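Local structure of sugar-phosphate aldolase (Thermotoga maritima, 1PVT) at residues K149-V154 / A217-R222; V124-L129 / D208-L213. The protein belongs to the class II aldolase and adducin family and has the mixed alpha/beta architecture of the AraD-like sugar-phosphate aldolases. All coordinates share one frame; numbering follows the deposited sequence.

Contact 1 (K149-V154 / A217-R222)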
ATOM      1  N   LYS A 149      21.405  -1.473   0.699  1.00 87.17           N
ATOM      2  CA  LYS A 149      22.449  -0.641   0.126  1.00 88.40           C
ATOM      3  C   LYS A 149      23.095  -1.351  -1.045  1.00 89.04           C
ATOM      4  O   LYS A 149      24.290  -1.193  -1.297  1.00 89.41           O
ATOM      5  CB  LYS A 149      23.502  -0.285   1.182  1.00 89.39           C
ATOM      6  CG  LYS A 149      24.284   1.003   0.857  1.00 90.82           C
ATOM      7  CD  LYS A 149      24.974   1.619   2.094  1.00 90.74           C
ATOM      8  CE  LYS A 149      25.523   3.024   1.798  1.00 90.30           C
ATOM      9  NZ  LYS A 149      26.142   3.688   2.982  1.00 90.13           N
ATOM     10  N   ILE A 150      22.295  -2.132  -1.762  1.00 89.97           N
ATOM     11  CA  ILE A 150      22.791  -2.864  -2.917  1.00 91.17           C
ATOM     12  C   ILE A 150      23.042  -1.903  -4.059  1.00 91.66           C
ATOM     13  O   ILE A 150      23.844  -2.174  -4.952  1.00 93.37           O
ATOM     14  CB  ILE A 150      21.801  -3.914  -3.376  1.00 91.45           C
ATOM     15  CG1 ILE A 150      21.574  -4.917  -2.250  1.00 92.77           C
ATOM     16  CG2 ILE A 150      22.340  -4.626  -4.599  1.00 91.91           C
ATOM     17  CD1 ILE A 150      20.558  -5.976  -2.582  1.00 94.46           C
ATOM     18  N   HIS A 151      22.331  -0.785  -4.038  1.00 91.18           N
ATOM     19  CA  HIS A 151      22.510   0.248  -5.040  1.00 90.10           C
ATOM     20  C   HIS A 151      21.886   1.513  -4.507  1.00 89.92           C
ATOM     21  O   HIS A 151      20.819   1.490  -3.892  1.00 89.60           O
ATOM     22  CB  HIS A 151      21.885  -0.133  -6.388  1.00 89.26           C
ATOM     23  CG  HIS A 151      20.420  -0.423  -6.326  1.00 88.07           C
ATOM     24  ND1 HIS A 151      19.584  -0.242  -7.407  1.00 87.63           N
ATOM     25  CD2 HIS A 151      19.645  -0.910  -5.330  1.00 87.65           C
ATOM     26  CE1 HIS A 151      18.356  -0.603  -7.078  1.00 86.77           C
ATOM     27  NE2 HIS A 151      18.367  -1.013  -5.823  1.00 87.41           N
ATOM     28  N   PRO A 152      22.565   2.640  -4.721  1.00 89.97           N
ATOM     29  CA  PRO A 152      22.101   3.950  -4.267  1.00 89.59           C
ATOM     30  C   PRO A 152      20.582   4.070  -4.286  1.00 88.64           C
ATOM     31  O   PRO A 152      19.968   4.361  -3.268  1.00 89.21           O
ATOM     32  CB  PRO A 152      22.790   4.899  -5.236  1.00 90.20           C
ATOM     33  CG  PRO A 152      24.129   4.228  -5.411  1.00 90.03           C
ATOM     34  CD  PRO A 152      23.753   2.768  -5.585  1.00 89.69           C
ATOM     35  N   GLU A 153      19.987   3.828  -5.444  1.00 87.01           N
ATOM     36  CA  GLU A 153      18.541   3.901  -5.603  1.00 85.79           C
ATOM     37  C   GLU A 153      17.710   3.661  -4.340  1.00 82.88           C
ATOM     38  O   GLU A 153      16.718   4.349  -4.115  1.00 81.88           O
ATOM     39  CB  GLU A 153      18.100   2.918  -6.692  1.00 89.76           C
ATOM     40  CG  GLU A 153      18.146   3.482  -8.111  1.00 94.47           C
ATOM     41  CD  GLU A 153      16.784   3.979  -8.582  1.00 97.28           C
ATOM     42  OE1 GLU A 153      15.943   3.130  -8.973  1.00 98.60           O
ATOM     43  OE2 GLU A 153      16.549   5.213  -8.551  1.00 98.95           O
ATOM     44  N   VAL A 154      18.096   2.693  -3.516  1.00 79.89           N
ATOM     45  CA  VAL A 154      17.331   2.406  -2.306  1.00 77.83           C
ATOM     46  C   VAL A 154      17.460   3.503  -1.259  1.00 77.55           C
ATOM     47  O   VAL A 154      16.466   4.067  -0.797  1.00 76.84           O
ATOM     48  CB  VAL A 154      17.787   1.110  -1.657  1.00 76.76           C
ATOM     49  CG1 VAL A 154      16.770   0.677  -0.616  1.00 75.97           C
ATOM     50  CG2 VAL A 154      17.986   0.053  -2.709  1.00 75.48           C
ATOM     51  N   ALA A 217      15.813  -6.498  -4.030  1.00 38.84           N
ATOM     52  CA  ALA A 217      15.622  -7.863  -3.583  1.00 39.62           C
ATOM     53  C   ALA A 217      16.129  -8.778  -4.665  1.00 41.08           C
ATOM     54  O   ALA A 217      16.867  -9.725  -4.404  1.00 41.91           O
ATOM     55  CB  ALA A 217      14.164  -8.130  -3.335  1.00 39.18           C
ATOM     56  N   GLU A 218      15.736  -8.479  -5.895  1.00 42.23           N
ATOM     57  CA  GLU A 218      16.127  -9.293  -7.028  1.00 43.77           C
ATOM     58  C   GLU A 218      17.635  -9.355  -7.212  1.00 44.67           C
ATOM     59  O   GLU A 218      18.187 -10.420  -7.502  1.00 44.57           O
ATOM     60  CB  GLU A 218      15.472  -8.772  -8.294  1.00 45.33           C
ATOM     61  CG  GLU A 218      15.625  -9.723  -9.449  1.00 48.59           C
ATOM     62  CD  GLU A 218      14.593  -9.482 -10.515  1.00 52.42           C
ATOM     63  OE1 GLU A 218      13.782  -8.535 -10.346  1.00 54.22           O
ATOM     64  OE2 GLU A 218      14.588 -10.241 -11.513  1.00 54.43           O
ATOM     65  N   ILE A 219      18.300  -8.216  -7.048  1.00 45.46           N
ATOM     66  CA  ILE A 219      19.751  -8.166  -7.177  1.00 45.83           C
ATOM     67  C   ILE A 219      20.392  -8.988  -6.059  1.00 46.98           C
ATOM     68  O   ILE A 219      21.330  -9.742  -6.289  1.00 46.62           O
ATOM     69  CB  ILE A 219      20.271  -6.719  -7.079  1.00 45.60           C
ATOM     70  CG1 ILE A 219      19.710  -5.880  -8.222  1.00 45.86           C
ATOM     71  CG2 ILE A 219      21.784  -6.702  -7.154  1.00 47.24           C
ATOM     72  CD1 ILE A 219      20.132  -4.424  -8.175  1.00 46.15           C
ATOM     73  N   LEU A 220      19.882  -8.837  -4.840  1.00 48.45           N
ATOM     74  CA  LEU A 220      20.412  -9.577  -3.702  1.00 48.92           C
ATOM     75  C   LEU A 220      20.350 -11.058  -4.006  1.00 50.41           C
ATOM     76  O   LEU A 220      21.352 -11.772  -3.934  1.00 51.43           O
ATOM     77  CB  LEU A 220      19.583  -9.300  -2.452  1.00 49.53           C
ATOM     78  CG  LEU A 220      20.050 -10.042  -1.203  1.00 50.02           C
ATOM     79  CD1 LEU A 220      21.349  -9.433  -0.725  1.00 52.27           C
ATOM     80  CD2 LEU A 220      19.011  -9.944  -0.117  1.00 49.91           C
ATOM     81  N   LEU A 221      19.154 -11.507  -4.360  1.00 51.26           N
ATOM     82  CA  LEU A 221      18.928 -12.904  -4.663  1.00 51.98           C
ATOM     83  C   LEU A 221      19.800 -13.469  -5.760  1.00 52.06           C
ATOM     84  O   LEU A 221      20.217 -14.613  -5.683  1.00 53.16           O
ATOM     85  CB  LEU A 221      17.462 -13.131  -4.993  1.00 53.04           C
ATOM     86  CG  LEU A 221      16.771 -13.947  -3.899  1.00 55.45           C
ATOM     87  CD1 LEU A 221      16.969 -13.300  -2.535  1.00 55.16           C
ATOM     88  CD2 LEU A 221      15.300 -14.059  -4.225  1.00 57.34           C
ATOM     89  N   ARG A 222      20.090 -12.693  -6.787  1.00 52.63           N
ATOM     90  CA  ARG A 222      20.927 -13.236  -7.834  1.00 54.64           C
ATOM     91  C   ARG A 222      22.359 -13.330  -7.348  1.00 54.50           C
ATOM     92  O   ARG A 222      23.082 -14.260  -7.699  1.00 55.07           O
ATOM     93  CB  ARG A 222      20.886 -12.365  -9.076  1.00 58.20           C
ATOM     94  CG  ARG A 222      21.529 -13.025 -10.274  1.00 62.27           C
ATOM     95  CD  ARG A 222      20.651 -14.160 -10.775  1.00 65.78           C
ATOM     96  NE  ARG A 222      21.273 -14.898 -11.869  1.00 68.98           N
ATOM     97  CZ  ARG A 222      20.642 -15.813 -12.594  1.00 71.21           C
ATOM     98  NH1 ARG A 222      19.369 -16.094 -12.339  1.00 72.48           N
ATOM     99  NH2 ARG A 222      21.282 -16.452 -13.568  1.00 72.11           N
TER

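Contact 2 (V124-L129 / D208-L213)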
ATOM      1  N   VAL A 124       0.344   1.684  -1.451  1.00 44.39           N
ATOM      2  CA  VAL A 124       0.283   0.588  -2.405  1.00 42.63           C
ATOM      3  C   VAL A 124       0.727  -0.672  -1.692  1.00 42.54           C
ATOM      4  O   VAL A 124       1.827  -0.709  -1.147  1.00 42.46           O
ATOM      5  CB  VAL A 124       1.246   0.826  -3.609  1.00 41.84           C
ATOM      6  CG1 VAL A 124       1.275  -0.388  -4.494  1.00 40.84           C
ATOM      7  CG2 VAL A 124       0.811   2.017  -4.421  1.00 40.28           C
ATOM      8  N   HIS A 125      -0.129  -1.691  -1.681  1.00 43.05           N
ATOM      9  CA  HIS A 125       0.204  -2.974  -1.057  1.00 43.90           C
ATOM     10  C   HIS A 125       0.162  -4.098  -2.104  1.00 45.44           C
ATOM     11  O   HIS A 125      -0.875  -4.332  -2.742  1.00 44.59           O
ATOM     12  CB  HIS A 125      -0.769  -3.311   0.075  1.00 42.47           C
ATOM     13  CG  HIS A 125      -0.634  -4.716   0.579  1.00 42.13           C
ATOM     14  ND1 HIS A 125      -1.656  -5.638   0.499  1.00 41.56           N
ATOM     15  CD2 HIS A 125       0.419  -5.370   1.126  1.00 41.36           C
ATOM     16  CE1 HIS A 125      -1.238  -6.798   0.976  1.00 41.51           C
ATOM     17  NE2 HIS A 125       0.017  -6.662   1.362  1.00 41.40           N
ATOM     18  N   THR A 126       1.282  -4.798  -2.273  1.00 46.78           N
ATOM     19  CA  THR A 126       1.349  -5.869  -3.257  1.00 47.43           C
ATOM     20  C   THR A 126       2.325  -6.953  -2.797  1.00 48.51           C
ATOM     21  O   THR A 126       2.973  -6.806  -1.763  1.00 48.06           O
ATOM     22  CB  THR A 126       1.760  -5.285  -4.638  1.00 47.20           C
ATOM     23  OG1 THR A 126       1.436  -6.219  -5.677  1.00 48.25           O
ATOM     24  CG2 THR A 126       3.244  -4.961  -4.667  1.00 44.73           C
ATOM     25  N   HIS A 127       2.414  -8.044  -3.557  1.00 50.73           N
ATOM     26  CA  HIS A 127       3.291  -9.165  -3.213  1.00 52.83           C
ATOM     27  C   HIS A 127       4.370  -9.417  -4.249  1.00 52.27           C
ATOM     28  O   HIS A 127       4.259 -10.322  -5.071  1.00 52.16           O
ATOM     29  CB  HIS A 127       2.470 -10.445  -3.045  1.00 55.87           C
ATOM     30  CG  HIS A 127       1.362 -10.309  -2.057  1.00 59.31           C
ATOM     31  ND1 HIS A 127       0.095  -9.905  -2.417  1.00 61.25           N
ATOM     32  CD2 HIS A 127       1.354 -10.422  -0.707  1.00 60.84           C
ATOM     33  CE1 HIS A 127      -0.645  -9.769  -1.328  1.00 62.69           C
ATOM     34  NE2 HIS A 127       0.096 -10.076  -0.277  1.00 61.85           N
ATOM     35  N   PRO A 128       5.439  -8.625  -4.219  1.00 51.62           N
ATOM     36  CA  PRO A 128       6.515  -8.807  -5.185  1.00 51.42           C
ATOM     37  C   PRO A 128       7.150 -10.175  -5.014  1.00 51.62           C
ATOM     38  O   PRO A 128       7.494 -10.570  -3.900  1.00 51.82           O
ATOM     39  CB  PRO A 128       7.480  -7.687  -4.831  1.00 51.75           C
ATOM     40  CG  PRO A 128       6.590  -6.638  -4.289  1.00 51.16           C
ATOM     41  CD  PRO A 128       5.686  -7.438  -3.393  1.00 51.95           C
ATOM     42  N   LEU A 129       7.302 -10.881  -6.129  1.00 51.16           N
ATOM     43  CA  LEU A 129       7.899 -12.209  -6.163  1.00 50.19           C
ATOM     44  C   LEU A 129       9.241 -12.332  -5.432  1.00 49.95           C
ATOM     45  O   LEU A 129       9.423 -13.199  -4.582  1.00 49.34           O
ATOM     46  CB  LEU A 129       8.082 -12.617  -7.619  1.00 50.55           C
ATOM     47  CG  LEU A 129       9.260 -13.538  -7.917  1.00 51.27           C
ATOM     48  CD1 LEU A 129       8.985 -14.898  -7.329  1.00 51.66           C
ATOM     49  CD2 LEU A 129       9.472 -13.643  -9.415  1.00 51.77           C
ATOM     50  N   ASP A 208       6.781   3.583  -7.220  1.00 43.13           N
ATOM     51  CA  ASP A 208       8.214   3.696  -7.459  1.00 45.08           C
ATOM     52  C   ASP A 208       9.050   3.016  -6.376  1.00 45.73           C
ATOM     53  O   ASP A 208      10.128   2.493  -6.650  1.00 47.04           O
ATOM     54  CB  ASP A 208       8.615   5.168  -7.547  1.00 47.08           C
ATOM     55  CG  ASP A 208       8.566   5.694  -8.957  1.00 49.74           C
ATOM     56  OD1 ASP A 208       7.737   5.187  -9.738  1.00 52.40           O
ATOM     57  OD2 ASP A 208       9.345   6.615  -9.277  1.00 50.44           O
ATOM     58  N   ARG A 209       8.571   3.030  -5.142  1.00 45.50           N
ATOM     59  CA  ARG A 209       9.325   2.404  -4.070  1.00 44.50           C
ATOM     60  C   ARG A 209       9.172   0.885  -4.099  1.00 43.12           C
ATOM     61  O   ARG A 209      10.073   0.164  -3.687  1.00 43.14           O
ATOM     62  CB  ARG A 209       8.887   2.966  -2.725  1.00 45.50           C
ATOM     63  CG  ARG A 209       9.073   4.472  -2.584  1.00 47.50           C
ATOM     64  CD  ARG A 209       8.689   4.872  -1.169  1.00 51.09           C
ATOM     65  NE  ARG A 209       8.099   6.204  -1.046  1.00 52.74           N
ATOM     66  CZ  ARG A 209       8.788   7.314  -0.836  1.00 52.08           C
ATOM     67  NH1 ARG A 209      10.108   7.267  -0.729  1.00 51.79           N
ATOM     68  NH2 ARG A 209       8.147   8.463  -0.707  1.00 52.70           N
ATOM     69  N   VAL A 210       8.033   0.398  -4.577  1.00 41.74           N
ATOM     70  CA  VAL A 210       7.831  -1.037  -4.681  1.00 40.07           C
ATOM     71  C   VAL A 210       8.865  -1.524  -5.680  1.00 41.79           C
ATOM     72  O   VAL A 210       9.696  -2.371  -5.363  1.00 41.71           O
ATOM     73  CB  VAL A 210       6.450  -1.368  -5.219  1.00 38.14           C
ATOM     74  CG1 VAL A 210       6.354  -2.844  -5.498  1.00 38.45           C
ATOM     75  CG2 VAL A 210       5.408  -0.963  -4.219  1.00 36.82           C
ATOM     76  N   GLU A 211       8.817  -0.969  -6.889  1.00 43.61           N
ATOM     77  CA  GLU A 211       9.758  -1.327  -7.949  1.00 43.70           C
ATOM     78  C   GLU A 211      11.169  -1.423  -7.405  1.00 43.45           C
ATOM     79  O   GLU A 211      11.806  -2.473  -7.468  1.00 43.82           O
ATOM     80  CB  GLU A 211       9.739  -0.281  -9.051  1.00 43.73           C
ATOM     81  CG  GLU A 211       8.845  -0.614 -10.191  1.00 47.11           C
ATOM     82  CD  GLU A 211       9.100   0.291 -11.370  1.00 51.16           C
ATOM     83  OE1 GLU A 211       8.609  -0.022 -12.477  1.00 53.95           O
ATOM     84  OE2 GLU A 211       9.790   1.321 -11.191  1.00 51.85           O
ATOM     85  N   ILE A 212      11.651  -0.311  -6.863  1.00 44.44           N
ATOM     86  CA  ILE A 212      12.997  -0.244  -6.304  1.00 44.49           C
ATOM     87  C   ILE A 212      13.254  -1.329  -5.257  1.00 44.45           C
ATOM     88  O   ILE A 212      14.251  -2.039  -5.347  1.00 45.44           O
ATOM     89  CB  ILE A 212      13.280   1.177  -5.739  1.00 44.52           C
ATOM     90  CG1 ILE A 212      13.340   2.161  -6.912  1.00 45.26           C
ATOM     91  CG2 ILE A 212      14.594   1.210  -4.978  1.00 41.91           C
ATOM     92  CD1 ILE A 212      13.437   3.598  -6.516  1.00 47.50           C
ATOM     93  N   LEU A 213      12.370  -1.479  -4.278  1.00 44.08           N
ATOM     94  CA  LEU A 213      12.573  -2.526  -3.291  1.00 44.76           C
ATOM     95  C   LEU A 213      12.724  -3.865  -3.993  1.00 45.66           C
ATOM     96  O   LEU A 213      13.617  -4.652  -3.679  1.00 45.46           O
ATOM     97  CB  LEU A 213      11.400  -2.597  -2.324  1.00 45.26           C
ATOM     98  CG  LEU A 213      11.455  -1.584  -1.182  1.00 47.43           C
ATOM     99  CD1 LEU A 213      10.401  -1.949  -0.146  1.00 47.35           C
ATOM    100  CD2 LEU A 213      12.846  -1.588  -0.537  1.00 47.04           C
TER

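Contact 1 (K149-V154 / A217-R222)
Ile150 meets Ile219 and Leu220, and its two branches share the work. Both residues it touches lie on helix 203-224. Ile150 itself sits in the loop just ahead of helix 152-157. The CA of Ile150 and the CA of Leu220 are 7.2 Å apart, the nearest CA pair between the two segments.

From CB, which is directed at the helix, the side chain forks. The CG2 methyl stands anti to the backbone N and goes to Ile219. Ile150 CG2 comes within 3.3 Å of Ile219 CG2, a tight methyl-to-methyl contact, and it also lies near Ile219 CB. The other branch leaves through CG1, which is anti to the carbonyl carbon (chi1 -61°). The chain then runs extended to CD1. Ile150 CD1 settles 3.5 Å from Leu220 CB. Ile150 CD1 is also 3.7 Å from Leu220 N, against the helix backbone. Leu220 CD1 is a little farther from Ile150 CD1, at 4.0 Å.

The two isoleucines run side by side in opposing senses, while Leu220 lies roughly perpendicular to Ile150. The CG1-CD1 arm of Ile219 passes over the face of the His151 ring. Ile219 CD1 is 4.3 Å from the centroid of the His151 ring and 7° off the ring normal, a CH-pi contact. Glu153 CB lies against the opposite face, displaced toward the rim. His151 also touches Ala216, and Leu220 packs on Met147 of helix 144-147.

The turn between helices 144-147 and 152-157 thus packs on the C-terminal part of helix 203-224. Van der Waals packing and one CH-pi interaction hold it there. The imidazole takes part through its face, and its nitrogens make no hydrogen bond to 217-222.

Contact 2 (V124-L129 / D208-L213)
Val210 of helix 203-224 carries the helix side of this contact. It meets Val124, Thr126 and Pro128 with its two methyls. The strand residues Val124 and Thr126 both turn their CB toward the helix. Pro128, just past the strand end, does the same.

Val210 CG1 is anti to the backbone N (chi1 172°) and takes two partners. Val210 CG1 lies 3.9 Å from Thr126 CG2. The same Val210 CG1 is 4.0 Å from Pro128 CG. The other methyl, Val210 CG2, faces Val124 CG1 at 4.2 Å. Val210 crosses Val124 at about a right angle and meets the proline ring in the same way. Its approach to the Thr126 side chain is more slanted.

Thr126 divides its two branches between different tasks. OG1 is anti to the backbone N (chi1 -162°) and hydrogen-bonds to Leu22 O. CG2 lies between the backbone N and the carbonyl carbon, and from there it meets Val210. The hydroxyl is thus satisfied elsewhere, and only carbon is offered to the helix.

This is helix-on-sheet packing. Val210 also touches Ala198 on the adjacent strand 196-200, so it covers two strands. Val124 reaches further back along the helix to Val203 and Ala206. Pro128 is the N-cap residue of helix 129-134 and also packs on Glu214.

All four touching residues are buried. Their contact is made of methyl and ring carbons at ordinary packing distances, so shape and burial rather than directed polar bonds hold the helix to the strand here.

Contacts 1 and 2 share helix 203-224, and their centres are 13 Å apart. Along the chain their segments alternate: 124-129, 149-154, 208-213, then 217-222. Contact 2 lies deeper, its centre about 9 Å from the chain centre, where the helix covers the mixed sheet. The centre of contact 1 lies about 21 Å out, near the far end of the same helix, where the turn leading into helix 152-157 packs on it. The two also touch directly, since Ile212 packs against Glu153 and Val154. One long helix thus covers the sheet with one part and carries the 149-154 turn against a later part.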